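Local coordinates for protein acetoacetate decarboxylase (Sphingomonas wittichii, PDB 5UPB) that belongs to the acetoacetate decarboxylase-like enzymes and probably acts on its substrates through a lysine Schiff base, as relatives in that family do, at residues A[25-30]-A[243-248]; A[55-60]-A[85-90]; A[103-108]-A[119-124]. All coordinates share one frame; numbering follows the deposited sequence.

Contact 1 of 3, residues A[25-30]-A[243-248]; sequences ADMLTV and YSYGFR
Met27 and Tyr243 form a hydrogen-bonded pair where strands 21-34 and 235-249 run antiparallel in the strongly curved beta structure of the acetoacetate decarboxylase fold. The segments' axes make 131°, and three successive pairs, Ala25-Tyr245, Asp26-Ser244 and Met27-Tyr243, set the register. Met27 shows how a flexible side chain is laid along a ring. Its CB sits over one face of Tyr243, 3.8 Å from the ring centroid and 17° off the normal, a CH-pi contact. CG, placed beside the backbone N (chi1 -57°), lies 3.8 Å from Tyr243 CE2 and reaches the CB of Tyr245 at 4.1 Å. Two further bends turn the chain, and its terminal CE stands 4.0 Å from the Tyr243 hydroxyl OH. Tyr57 and Phe61 of strand 53-65 pack against the same methionine. On the Asp26-Ser244 face the chemistry is polar: Asp26 OD1 lies 3.1 Å from Ser244 OG; its clear hydrogen bond is with NE2 of His132 of the second subunit. Thr29 approaches the Tyr243 ring obliquely, its OG1 buried 3.6 Å from Tyr243 CE1 and without a hydrogen-bonding partner in the model.

Contact 2 of 3, residues A[55-60]-A[85-90]; sequences MAYVGA and ALSIAC
An antiparallel strand pair, 53-65 with 80-92, puts Tyr57 against Ala85 and Met55 against Ser87 in hydrogen-bonded positions, with Ala56 facing Leu86 in the non-hydrogen-bonded position between them. Both hydrogen-bonded pairs have their two backbone bonds; the straightest runs from Ser87 N to Met55 O, 2.9 Å long with 168° at the hydrogen. On the face of Met55, Tyr57, Ala85 and Ser87, the Tyr57 ring leans across to its neighbour: with CG between the backbone N and the carbonyl carbon (chi1 70°), it presents a face to the methyl of Ala85. That CB rides 3.8 Å from the ring centroid, displaced toward the rim, and touches CZ at 3.5 Å. The ring's outer end is fixed by a hydrogen bond between its OH and Glu83 OE2. Met55 packs more loosely, its CG 4.1 Å from Ser87 CB. On the other face Leu86 reaches across to the neighbouring strand, its CD2 3.5 Å from Ala56 CB; Leu161 also touches Ala56, and Phe159 touches Leu86. Side chains alternating between the two faces of antiparallel neighbours put the Tyr57-Ala85 and Ala56-Leu86 pairs on opposite faces, as in the curved beta-sheet of the acetoacetate decarboxylase fold.

Contact 3 of 3, residues A[103-108]-A[119-124]; sequences VWVDKE and YPKKIG
Val103 to Val105 run parallel to Lys121 to Ile123, their axes 40° apart, a parallel strand pair of the acetoacetate decarboxylase fold in which the chain passes from one strand to the other through helix 108-116. The backbone bonds zigzag: Lys122 N gives to Val103 O, Val105 N to Lys122 O at 2.9 Å, and Gly124 N to Val105 O. Val103 and Lys121 lie alongside each other, the valine CG1 3.7 Å from the lysine CG, and Val105 CG1 meets the same chain obliquely, 4.0 Å from Lys121 CD. This hydrocarbon flank lets the extended lysine carry its NZ to a salt bridge with Glu83. With an alanine in place of Lys121, Glu83 would probably be left without its salt-bridge partner, and Val103 and Val105 without the CG and CD packed on them. The adjacent lysines recall the Lys-Lys pair of acetoacetate decarboxylases, one of which carries the Schiff base. Lys122 travels beside Trp104, Lys122 CB lying 3.8 Å from Trp104 CD1. Lys122 NZ makes a salt bridge with Glu227 OE1, and Trp104 NE1 a hydrogen bond with Glu227 OE2. Across the subunit boundary, Glu108 OE2 bonds Ile123 N of the third subunit, and Ile123 N in turn bonds Glu108 OE2 of that subunit. Ile123 CD1 tucks in toward the start of the helix, 3.9 Å from Glu108 N and 3.5 Å from Val105 O.

In the fold
All three contacts are buried, and they follow one another across the curved strands. Contacts 1 and 2 touch directly: strands 21-34 and 53-65 are neighbours, with Leu28 N and Val58 O probably hydrogen-bonded at 2.8 Å. Contact 2 touches contact 3 through Ala85 CB against Val103 CG2 at 3.8 Å, on strands that are neighbours in the sheet, whereas contacts 1 and 3 lie about 17 Å apart between centres. Chemistry follows position. Contact 2, nearest the centre of the chain, is mostly apolar and touches no other subunit; contact 1 adds a carboxylate turned to the second subunit; contact 3, parallel rather than antiparallel, is rich in charge and meets the third. Glu83 serves both Tyr57 and Lys121, tying contacts 2 and 3.

Contact 1 of 3, residues A[25-30]-A[243-248]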
ATOM      1  N   ALA A  25     -20.184  -3.851   9.836  1.00 26.37           N
ATOM      2  CA  ALA A  25     -18.862  -3.511  10.361  1.00 26.68           C
ATOM      3  C   ALA A  25     -18.575  -4.254  11.645  1.00 29.80           C
ATOM      4  O   ALA A  25     -19.483  -4.550  12.444  1.00 27.99           O
ATOM      5  CB  ALA A  25     -18.738  -2.009  10.634  1.00 27.80           C
ATOM      6  N   ASP A  26     -17.298  -4.516  11.855  1.00 25.90           N
ATOM      7  CA  ASP A  26     -16.775  -4.898  13.161  1.00 31.40           C
ATOM      8  C   ASP A  26     -15.978  -3.731  13.720  1.00 28.20           C
ATOM      9  O   ASP A  26     -15.156  -3.144  13.012  1.00 26.40           O
ATOM     10  CB  ASP A  26     -15.933  -6.165  13.062  1.00 27.88           C
ATOM     11  CG  ASP A  26     -16.714  -7.349  12.512  1.00 31.27           C
ATOM     12  OD1 ASP A  26     -17.944  -7.415  12.705  1.00 35.37           O
ATOM     13  OD2 ASP A  26     -16.111  -8.221  11.905  1.00 36.49           O
ATOM     14  N   MET A  27     -16.176  -3.438  15.011  1.00 30.03           N
ATOM     15  CA  MET A  27     -15.704  -2.190  15.602  1.00 28.24           C
ATOM     16  C   MET A  27     -14.912  -2.487  16.865  1.00 29.64           C
ATOM     17  O   MET A  27     -15.286  -3.366  17.659  1.00 28.87           O
ATOM     18  CB  MET A  27     -16.867  -1.259  16.009  1.00 30.06           C
ATOM     19  CG  MET A  27     -17.803  -0.898  14.874  1.00 30.31           C
ATOM     20  SD  MET A  27     -17.040   0.215  13.750  1.00 35.62           S
ATOM     21  CE  MET A  27     -17.053   1.722  14.698  1.00 42.12           C
ATOM     22  N   LEU A  28     -13.831  -1.740  17.040  1.00 26.07           N
ATOM     23  CA  LEU A  28     -13.114  -1.629  18.307  1.00 31.15           C
ATOM     24  C   LEU A  28     -13.218  -0.181  18.755  1.00 30.39           C
ATOM     25  O   LEU A  28     -12.830   0.731  18.011  1.00 30.20           O
ATOM     26  CB  LEU A  28     -11.649  -2.049  18.144  1.00 30.57           C
ATOM     27  CG  LEU A  28     -10.705  -1.673  19.283  1.00 32.57           C
ATOM     28  CD1 LEU A  28     -11.154  -2.380  20.579  1.00 32.00           C
ATOM     29  CD2 LEU A  28      -9.249  -2.069  18.943  1.00 26.37           C
ATOM     30  N   THR A  29     -13.755   0.041  19.948  1.00 27.09           N
ATOM     31  CA  THR A  29     -14.006   1.385  20.438  1.00 29.06           C
ATOM     32  C   THR A  29     -13.486   1.570  21.858  1.00 31.42           C
ATOM     33  O   THR A  29     -13.711   0.722  22.736  1.00 31.42           O
ATOM     34  CB  THR A  29     -15.506   1.690  20.378  1.00 37.66           C
ATOM     35  OG1 THR A  29     -15.947   1.566  19.018  1.00 36.28           O
ATOM     36  CG2 THR A  29     -15.813   3.089  20.887  1.00 35.23           C
ATOM     37  N   VAL A  30     -12.809   2.705  22.075  1.00 30.90           N
ATOM     38  CA  VAL A  30     -12.373   3.135  23.388  1.00 36.08           C
ATOM     39  C   VAL A  30     -12.980   4.502  23.665  1.00 33.60           C
ATOM     40  O   VAL A  30     -12.840   5.441  22.866  1.00 32.41           O
ATOM     41  CB  VAL A  30     -10.853   3.171  23.504  1.00 31.69           C
ATOM     42  CG1 VAL A  30     -10.455   3.769  24.861  1.00 31.86           C
ATOM     43  CG2 VAL A  30     -10.310   1.775  23.324  1.00 28.00           C
ATOM     44  N   TYR A 243     -17.595  -4.818  19.018  1.00 27.03           N
ATOM     45  CA  TYR A 243     -18.962  -5.179  18.688  1.00 31.29           C
ATOM     46  C   TYR A 243     -19.129  -5.175  17.186  1.00 31.59           C
ATOM     47  O   TYR A 243     -18.259  -4.711  16.429  1.00 29.85           O
ATOM     48  CB  TYR A 243     -19.963  -4.233  19.332  1.00 28.87           C
ATOM     49  CG  TYR A 243     -19.797  -2.795  18.914  1.00 37.51           C
ATOM     50  CD1 TYR A 243     -18.889  -1.981  19.548  1.00 31.47           C
ATOM     51  CD2 TYR A 243     -20.603  -2.240  17.927  1.00 36.06           C
ATOM     52  CE1 TYR A 243     -18.759  -0.648  19.185  1.00 35.45           C
ATOM     53  CE2 TYR A 243     -20.488  -0.927  17.568  1.00 41.69           C
ATOM     54  CZ  TYR A 243     -19.570  -0.125  18.207  1.00 37.62           C
ATOM     55  OH  TYR A 243     -19.466   1.198  17.838  1.00 45.36           O
ATOM     56  N   SER A 244     -20.304  -5.633  16.769  1.00 27.31           N
ATOM     57  CA  SER A 244     -20.693  -5.569  15.366  1.00 27.60           C
ATOM     58  C   SER A 244     -21.813  -4.561  15.189  1.00 35.84           C
ATOM     59  O   SER A 244     -22.657  -4.347  16.077  1.00 33.76           O
ATOM     60  CB  SER A 244     -21.089  -6.939  14.846  1.00 34.05           C
ATOM     61  OG  SER A 244     -19.982  -7.804  14.992  1.00 34.51           O
ATOM     62  N   TYR A 245     -21.846  -4.001  13.992  1.00 26.15           N
ATOM     63  CA  TYR A 245     -22.686  -2.870  13.704  1.00 28.15           C
ATOM     64  C   TYR A 245     -23.151  -2.896  12.268  1.00 34.95           C
ATOM     65  O   TYR A 245     -22.365  -3.132  11.347  1.00 32.88           O
ATOM     66  CB  TYR A 245     -21.748  -1.663  13.932  1.00 36.82           C
ATOM     67  CG  TYR A 245     -22.226  -0.275  13.691  1.00 30.42           C
ATOM     68  CD1 TYR A 245     -23.523   0.080  13.874  1.00 32.65           C
ATOM     69  CD2 TYR A 245     -21.339   0.685  13.202  1.00 35.94           C
ATOM     70  CE1 TYR A 245     -23.940   1.359  13.652  1.00 33.61           C
ATOM     71  CE2 TYR A 245     -21.741   1.971  12.961  1.00 39.47           C
ATOM     72  CZ  TYR A 245     -23.044   2.311  13.183  1.00 42.72           C
ATOM     73  OH  TYR A 245     -23.473   3.601  12.921  1.00 44.91           O
ATOM     74  N   GLY A 246     -24.405  -2.524  12.084  1.00 32.16           N
ATOM     75  CA  GLY A 246     -24.967  -2.392  10.755  1.00 28.51           C
ATOM     76  C   GLY A 246     -25.786  -1.124  10.710  1.00 36.29           C
ATOM     77  O   GLY A 246     -26.441  -0.755  11.694  1.00 30.04           O
ATOM     78  N   PHE A 247     -25.803  -0.486   9.535  1.00 30.70           N
ATOM     79  CA  PHE A 247     -26.584   0.736   9.424  1.00 29.96           C
ATOM     80  C   PHE A 247     -26.846   1.050   7.958  1.00 29.49           C
ATOM     81  O   PHE A 247     -26.196   0.516   7.050  1.00 31.58           O
ATOM     82  CB  PHE A 247     -25.863   1.909  10.109  1.00 30.22           C
ATOM     83  CG  PHE A 247     -24.458   2.198   9.574  1.00 36.01           C
ATOM     84  CD1 PHE A 247     -23.335   1.551  10.079  1.00 34.50           C
ATOM     85  CD2 PHE A 247     -24.293   3.122   8.584  1.00 31.95           C
ATOM     86  CE1 PHE A 247     -22.064   1.830   9.574  1.00 40.91           C
ATOM     87  CE2 PHE A 247     -22.987   3.411   8.073  1.00 35.44           C
ATOM     88  CZ  PHE A 247     -21.906   2.745   8.586  1.00 31.82           C
ATOM     89  N   ARG A 248     -27.835   1.920   7.749  1.00 26.51           N
ATOM     90  CA  ARG A 248     -28.147   2.504   6.465  1.00 27.83           C
ATOM     91  C   ARG A 248     -28.150   3.986   6.724  1.00 39.77           C
ATOM     92  O   ARG A 248     -28.788   4.444   7.677  1.00 34.97           O
ATOM     93  CB  ARG A 248     -29.513   2.101   5.881  1.00 35.92           C
ATOM     94  CG  ARG A 248     -29.667   0.724   5.215  1.00 43.86           C
ATOM     95  CD  ARG A 248     -31.147   0.573   4.720  1.00 40.77           C
ATOM     96  NE  ARG A 248     -31.445  -0.571   3.841  1.00 55.56           N
ATOM     97  CZ  ARG A 248     -32.061  -1.708   4.191  1.00 97.49           C
ATOM     98  NH1 ARG A 248     -32.498  -1.933   5.437  1.00 59.24           N
ATOM     99  NH2 ARG A 248     -32.252  -2.638   3.261  1.00161.88           N
TER

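Contact 2 of 3, residues A[55-60]-A[85-90]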
ATOM      1  N   MET A  55     -14.865   9.420  21.621  1.00 35.76           N
ATOM      2  CA  MET A  55     -14.719   8.004  21.299  1.00 33.22           C
ATOM      3  C   MET A  55     -13.626   7.869  20.251  1.00 42.03           C
ATOM      4  O   MET A  55     -13.590   8.631  19.270  1.00 38.53           O
ATOM      5  CB  MET A  55     -16.000   7.323  20.782  1.00 39.55           C
ATOM      6  CG  MET A  55     -16.332   7.446  19.393  1.00 58.61           C
ATOM      7  SD  MET A  55     -17.735   6.343  19.126  1.00 49.00           S
ATOM      8  CE  MET A  55     -18.945   7.547  18.628  1.00 75.91           C
ATOM      9  N   ALA A  56     -12.708   6.950  20.492  1.00 36.15           N
ATOM     10  CA  ALA A  56     -11.769   6.494  19.475  1.00 38.90           C
ATOM     11  C   ALA A  56     -12.242   5.139  18.951  1.00 35.10           C
ATOM     12  O   ALA A  56     -12.683   4.300  19.744  1.00 34.44           O
ATOM     13  CB  ALA A  56     -10.373   6.370  20.070  1.00 32.59           C
ATOM     14  N   TYR A  57     -12.241   4.950  17.618  1.00 29.30           N
ATOM     15  CA  TYR A  57     -12.529   3.620  17.091  1.00 26.77           C
ATOM     16  C   TYR A  57     -11.628   3.253  15.933  1.00 34.70           C
ATOM     17  O   TYR A  57     -11.122   4.109  15.196  1.00 30.58           O
ATOM     18  CB  TYR A  57     -14.009   3.436  16.656  1.00 32.91           C
ATOM     19  CG  TYR A  57     -14.460   4.190  15.419  1.00 34.27           C
ATOM     20  CD1 TYR A  57     -14.122   3.761  14.145  1.00 28.28           C
ATOM     21  CD2 TYR A  57     -15.248   5.311  15.532  1.00 31.45           C
ATOM     22  CE1 TYR A  57     -14.552   4.458  13.021  1.00 25.24           C
ATOM     23  CE2 TYR A  57     -15.683   6.001  14.424  1.00 30.48           C
ATOM     24  CZ  TYR A  57     -15.332   5.578  13.179  1.00 36.04           C
ATOM     25  OH  TYR A  57     -15.787   6.255  12.081  1.00 37.72           O
ATOM     26  N   VAL A  58     -11.465   1.943  15.780  1.00 30.61           N
ATOM     27  CA  VAL A  58     -10.928   1.339  14.572  1.00 24.37           C
ATOM     28  C   VAL A  58     -11.929   0.290  14.126  1.00 29.62           C
ATOM     29  O   VAL A  58     -12.357  -0.539  14.938  1.00 32.66           O
ATOM     30  CB  VAL A  58      -9.565   0.662  14.807  1.00 27.22           C
ATOM     31  CG1 VAL A  58      -9.113  -0.012  13.531  1.00 32.87           C
ATOM     32  CG2 VAL A  58      -8.564   1.667  15.348  1.00 29.45           C
ATOM     33  N   GLY A  59     -12.332   0.345  12.868  1.00 26.64           N
ATOM     34  CA  GLY A  59     -13.318  -0.590  12.357  1.00 21.71           C
ATOM     35  C   GLY A  59     -12.990  -1.111  10.975  1.00 35.27           C
ATOM     36  O   GLY A  59     -12.298  -0.463  10.164  1.00 27.24           O
ATOM     37  N   ALA A  60     -13.528  -2.291  10.708  1.00 25.61           N
ATOM     38  CA  ALA A  60     -13.527  -2.912   9.384  1.00 23.53           C
ATOM     39  C   ALA A  60     -14.941  -2.889   8.838  1.00 30.20           C
ATOM     40  O   ALA A  60     -15.852  -3.500   9.428  1.00 28.84           O
ATOM     41  CB  ALA A  60     -12.972  -4.344   9.477  1.00 25.44           C
ATOM     42  N   ALA A  85     -11.030   6.638  13.776  1.00 26.33           N
ATOM     43  CA  ALA A  85     -11.527   7.977  14.038  1.00 27.51           C
ATOM     44  C   ALA A  85     -11.387   8.352  15.495  1.00 31.32           C
ATOM     45  O   ALA A  85     -11.407   7.502  16.394  1.00 33.62           O
ATOM     46  CB  ALA A  85     -12.986   8.117  13.636  1.00 31.52           C
ATOM     47  N   LEU A  86     -11.307   9.668  15.701  1.00 28.76           N
ATOM     48  CA  LEU A  86     -11.451  10.310  17.005  1.00 35.31           C
ATOM     49  C   LEU A  86     -12.633  11.261  16.910  1.00 30.44           C
ATOM     50  O   LEU A  86     -12.596  12.219  16.122  1.00 30.70           O
ATOM     51  CB  LEU A  86     -10.166  11.066  17.361  1.00 38.66           C
ATOM     52  CG  LEU A  86      -8.929  10.175  17.427  1.00 32.64           C
ATOM     53  CD1 LEU A  86      -7.639  10.977  17.465  1.00 32.37           C
ATOM     54  CD2 LEU A  86      -9.035   9.317  18.675  1.00 39.11           C
ATOM     55  N   SER A  87     -13.692  10.985  17.666  1.00 30.75           N
ATOM     56  CA  SER A  87     -14.945  11.724  17.568  1.00 29.55           C
ATOM     57  C   SER A  87     -15.287  12.355  18.909  1.00 32.96           C
ATOM     58  O   SER A  87     -15.027  11.775  19.961  1.00 34.04           O
ATOM     59  CB  SER A  87     -16.153  10.832  17.133  1.00 29.79           C
ATOM     60  OG  SER A  87     -15.920  10.190  15.913  1.00 51.75           O
ATOM     61  N   ILE A  88     -15.978  13.490  18.853  1.00 30.97           N
ATOM     62  CA  ILE A  88     -16.231  14.347  20.012  1.00 34.27           C
ATOM     63  C   ILE A  88     -17.722  14.354  20.311  1.00 38.23           C
ATOM     64  O   ILE A  88     -18.542  14.638  19.428  1.00 35.50           O
ATOM     65  CB  ILE A  88     -15.724  15.773  19.743  1.00 39.53           C
ATOM     66  CG1 ILE A  88     -14.224  15.725  19.439  1.00 33.58           C
ATOM     67  CG2 ILE A  88     -16.055  16.703  20.918  1.00 35.16           C
ATOM     68  CD1 ILE A  88     -13.649  17.033  18.913  1.00 38.67           C
ATOM     69  N   ALA A  89     -18.079  14.053  21.556  1.00 37.84           N
ATOM     70  CA  ALA A  89     -19.479  14.161  21.946  1.00 35.16           C
ATOM     71  C   ALA A  89     -19.856  15.632  22.043  1.00 35.33           C
ATOM     72  O   ALA A  89     -19.105  16.440  22.597  1.00 39.16           O
ATOM     73  CB  ALA A  89     -19.735  13.447  23.271  1.00 50.61           C
ATOM     74  N   CYS A  90     -21.007  15.988  21.469  1.00 36.53           N
ATOM     75  CA  CYS A  90     -21.425  17.382  21.375  1.00 38.74           C
ATOM     76  C   CYS A  90     -22.946  17.447  21.235  1.00 43.10           C
ATOM     77  O   CYS A  90     -23.647  16.426  21.218  1.00 39.38           O
ATOM     78  CB  CYS A  90     -20.720  18.093  20.221  1.00 41.19           C
ATOM     79  SG  CYS A  90     -20.982  17.339  18.603  1.00 38.12           S
TER

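Contact 3 of 3, residues A[103-108]-A[119-124]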
ATOM      1  N   VAL A 103     -10.739  11.566  11.090  1.00 25.11           N
ATOM      2  CA  VAL A 103     -11.042  10.251  10.537  1.00 25.46           C
ATOM      3  C   VAL A 103     -10.000   9.914   9.483  1.00 27.75           C
ATOM      4  O   VAL A 103      -9.659  10.762   8.647  1.00 27.74           O
ATOM      5  CB  VAL A 103     -12.444  10.224   9.909  1.00 29.15           C
ATOM      6  CG1 VAL A 103     -12.803   8.808   9.400  1.00 31.51           C
ATOM      7  CG2 VAL A 103     -13.470  10.719  10.915  1.00 32.71           C
ATOM      8  N   TRP A 104      -9.496   8.674   9.520  1.00 24.42           N
ATOM      9  CA  TRP A 104      -8.599   8.136   8.500  1.00 25.20           C
ATOM     10  C   TRP A 104      -9.230   6.858   7.953  1.00 30.47           C
ATOM     11  O   TRP A 104      -9.701   6.019   8.728  1.00 28.21           O
ATOM     12  CB  TRP A 104      -7.184   7.849   9.059  1.00 25.00           C
ATOM     13  CG  TRP A 104      -6.476   9.068   9.647  1.00 30.00           C
ATOM     14  CD1 TRP A 104      -5.559   9.888   9.005  1.00 31.66           C
ATOM     15  CD2 TRP A 104      -6.624   9.602  10.974  1.00 28.01           C
ATOM     16  NE1 TRP A 104      -5.133  10.873   9.864  1.00 27.04           N
ATOM     17  CE2 TRP A 104      -5.775  10.725  11.072  1.00 30.19           C
ATOM     18  CE3 TRP A 104      -7.389   9.237  12.087  1.00 26.77           C
ATOM     19  CZ2 TRP A 104      -5.670  11.486  12.229  1.00 33.06           C
ATOM     20  CZ3 TRP A 104      -7.275   9.995  13.251  1.00 30.42           C
ATOM     21  CH2 TRP A 104      -6.408  11.115  13.302  1.00 32.03           C
ATOM     22  N   VAL A 105      -9.267   6.735   6.622  1.00 26.95           N
ATOM     23  CA  VAL A 105      -9.891   5.617   5.931  1.00 21.13           C
ATOM     24  C   VAL A 105      -8.901   5.164   4.869  1.00 29.40           C
ATOM     25  O   VAL A 105      -7.994   5.911   4.475  1.00 27.76           O
ATOM     26  CB  VAL A 105     -11.282   6.024   5.343  1.00 24.97           C
ATOM     27  CG1 VAL A 105     -11.148   7.058   4.210  1.00 26.14           C
ATOM     28  CG2 VAL A 105     -12.052   4.829   4.842  1.00 36.55           C
ATOM     29  N   ASP A 106      -9.060   3.933   4.382  1.00 26.13           N
ATOM     30  CA  ASP A 106      -8.082   3.445   3.402  1.00 28.49           C
ATOM     31  C   ASP A 106      -8.657   3.239   2.006  1.00 25.46           C
ATOM     32  O   ASP A 106      -8.028   2.564   1.193  1.00 29.14           O
ATOM     33  CB  ASP A 106      -7.377   2.171   3.877  1.00 26.42           C
ATOM     34  CG  ASP A 106      -8.321   1.008   4.133  1.00 26.76           C
ATOM     35  OD1 ASP A 106      -9.493   1.113   3.782  1.00 27.76           O
ATOM     36  OD2 ASP A 106      -7.844  -0.043   4.618  1.00 30.68           O
ATOM     37  N   LYS A 107      -9.812   3.824   1.706  1.00 25.66           N
ATOM     38  CA  LYS A 107     -10.381   3.799   0.366  1.00 26.73           C
ATOM     39  C   LYS A 107     -10.911   5.199   0.081  1.00 29.35           C
ATOM     40  O   LYS A 107     -11.662   5.760   0.877  1.00 27.30           O
ATOM     41  CB  LYS A 107     -11.514   2.749   0.255  1.00 23.74           C
ATOM     42  CG  LYS A 107     -11.064   1.306   0.395  1.00 28.16           C
ATOM     43  CD  LYS A 107     -10.226   0.878  -0.789  1.00 23.66           C
ATOM     44  CE  LYS A 107      -9.541  -0.468  -0.593  1.00 23.96           C
ATOM     45  NZ  LYS A 107     -10.617  -1.500  -0.292  1.00 25.48           N
ATOM     46  N   GLU A 108     -10.526   5.777  -1.048  1.00 27.93           N
ATOM     47  CA  GLU A 108     -10.892   7.169  -1.273  1.00 23.09           C
ATOM     48  C   GLU A 108     -12.365   7.341  -1.601  1.00 23.01           C
ATOM     49  O   GLU A 108     -12.889   8.449  -1.410  1.00 26.57           O
ATOM     50  CB  GLU A 108      -9.977   7.810  -2.366  1.00 27.63           C
ATOM     51  CG  GLU A 108     -10.486   7.791  -3.785  1.00 27.07           C
ATOM     52  CD  GLU A 108     -10.456   6.397  -4.439  1.00 31.59           C
ATOM     53  OE1 GLU A 108     -11.119   5.465  -3.939  1.00 26.40           O
ATOM     54  OE2 GLU A 108      -9.760   6.209  -5.472  1.00 28.07           O
ATOM     55  N   TYR A 119     -18.054  14.590   6.879  1.00 30.52           N
ATOM     56  CA  TYR A 119     -17.128  13.816   7.691  1.00 36.22           C
ATOM     57  C   TYR A 119     -15.716  14.171   7.264  1.00 34.23           C
ATOM     58  O   TYR A 119     -15.347  13.878   6.122  1.00 40.32           O
ATOM     59  CB  TYR A 119     -17.308  12.343   7.446  1.00 46.24           C
ATOM     60  CG  TYR A 119     -18.499  11.662   8.039  1.00 40.36           C
ATOM     61  CD1 TYR A 119     -19.742  11.748   7.419  1.00 54.17           C
ATOM     62  CD2 TYR A 119     -18.376  10.835   9.154  1.00 62.45           C
ATOM     63  CE1 TYR A 119     -20.850  11.085   7.922  1.00 66.08           C
ATOM     64  CE2 TYR A 119     -19.491  10.160   9.677  1.00 66.52           C
ATOM     65  CZ  TYR A 119     -20.722  10.284   9.047  1.00 74.52           C
ATOM     66  OH  TYR A 119     -21.834   9.620   9.535  1.00 75.13           O
ATOM     67  N   PRO A 120     -14.900  14.749   8.107  1.00 30.72           N
ATOM     68  CA  PRO A 120     -13.522  15.059   7.683  1.00 33.24           C
ATOM     69  C   PRO A 120     -12.668  13.803   7.657  1.00 33.80           C
ATOM     70  O   PRO A 120     -12.402  13.211   8.708  1.00 39.23           O
ATOM     71  CB  PRO A 120     -13.039  16.047   8.756  1.00 34.90           C
ATOM     72  CG  PRO A 120     -14.246  16.467   9.507  1.00 43.22           C
ATOM     73  CD  PRO A 120     -15.190  15.299   9.434  1.00 32.54           C
ATOM     74  N   LYS A 121     -12.254  13.368   6.446  1.00 33.37           N
ATOM     75  CA  LYS A 121     -11.474  12.134   6.309  1.00 28.27           C
ATOM     76  C   LYS A 121     -10.173  12.353   5.527  1.00 30.53           C
ATOM     77  O   LYS A 121     -10.147  13.052   4.514  1.00 30.55           O
ATOM     78  CB  LYS A 121     -12.268  11.015   5.593  1.00 29.09           C
ATOM     79  CG  LYS A 121     -13.622  10.651   6.245  1.00 26.94           C
ATOM     80  CD  LYS A 121     -14.111   9.315   5.727  1.00 26.93           C
ATOM     81  CE  LYS A 121     -15.492   8.955   6.352  1.00 28.30           C
ATOM     82  NZ  LYS A 121     -15.882   7.584   5.927  1.00 30.34           N
ATOM     83  N   LYS A 122      -9.116  11.686   5.977  1.00 27.75           N
ATOM     84  CA  LYS A 122      -7.863  11.542   5.244  1.00 29.56           C
ATOM     85  C   LYS A 122      -7.660  10.064   4.914  1.00 26.32           C
ATOM     86  O   LYS A 122      -8.388   9.180   5.410  1.00 25.80           O
ATOM     87  CB  LYS A 122      -6.698  12.058   6.082  1.00 29.28           C
ATOM     88  CG  LYS A 122      -6.774  13.568   6.390  1.00 30.26           C
ATOM     89  CD  LYS A 122      -5.574  13.999   7.261  1.00 28.07           C
ATOM     90  CE  LYS A 122      -5.611  15.440   7.559  1.00 33.07           C
ATOM     91  NZ  LYS A 122      -4.530  15.818   8.556  1.00 34.81           N
ATOM     92  N   ILE A 123      -6.662   9.793   4.074  1.00 26.68           N
ATOM     93  CA  ILE A 123      -6.274   8.428   3.767  1.00 24.28           C
ATOM     94  C   ILE A 123      -5.173   8.010   4.722  1.00 34.09           C
ATOM     95  O   ILE A 123      -4.148   8.697   4.857  1.00 29.97           O
ATOM     96  CB  ILE A 123      -5.770   8.276   2.329  1.00 24.06           C
ATOM     97  CG1 ILE A 123      -6.871   8.544   1.308  1.00 27.38           C
ATOM     98  CG2 ILE A 123      -5.139   6.841   2.182  1.00 27.78           C
ATOM     99  CD1 ILE A 123      -7.995   7.489   1.339  1.00 27.62           C
ATOM    100  N   GLY A 124      -5.350   6.848   5.342  1.00 30.93           N
ATOM    101  CA  GLY A 124      -4.299   6.246   6.134  1.00 32.34           C
ATOM    102  C   GLY A 124      -4.246   4.754   5.892  1.00 29.16           C
ATOM    103  O   GLY A 124      -4.995   4.213   5.089  1.00 29.03           O
TER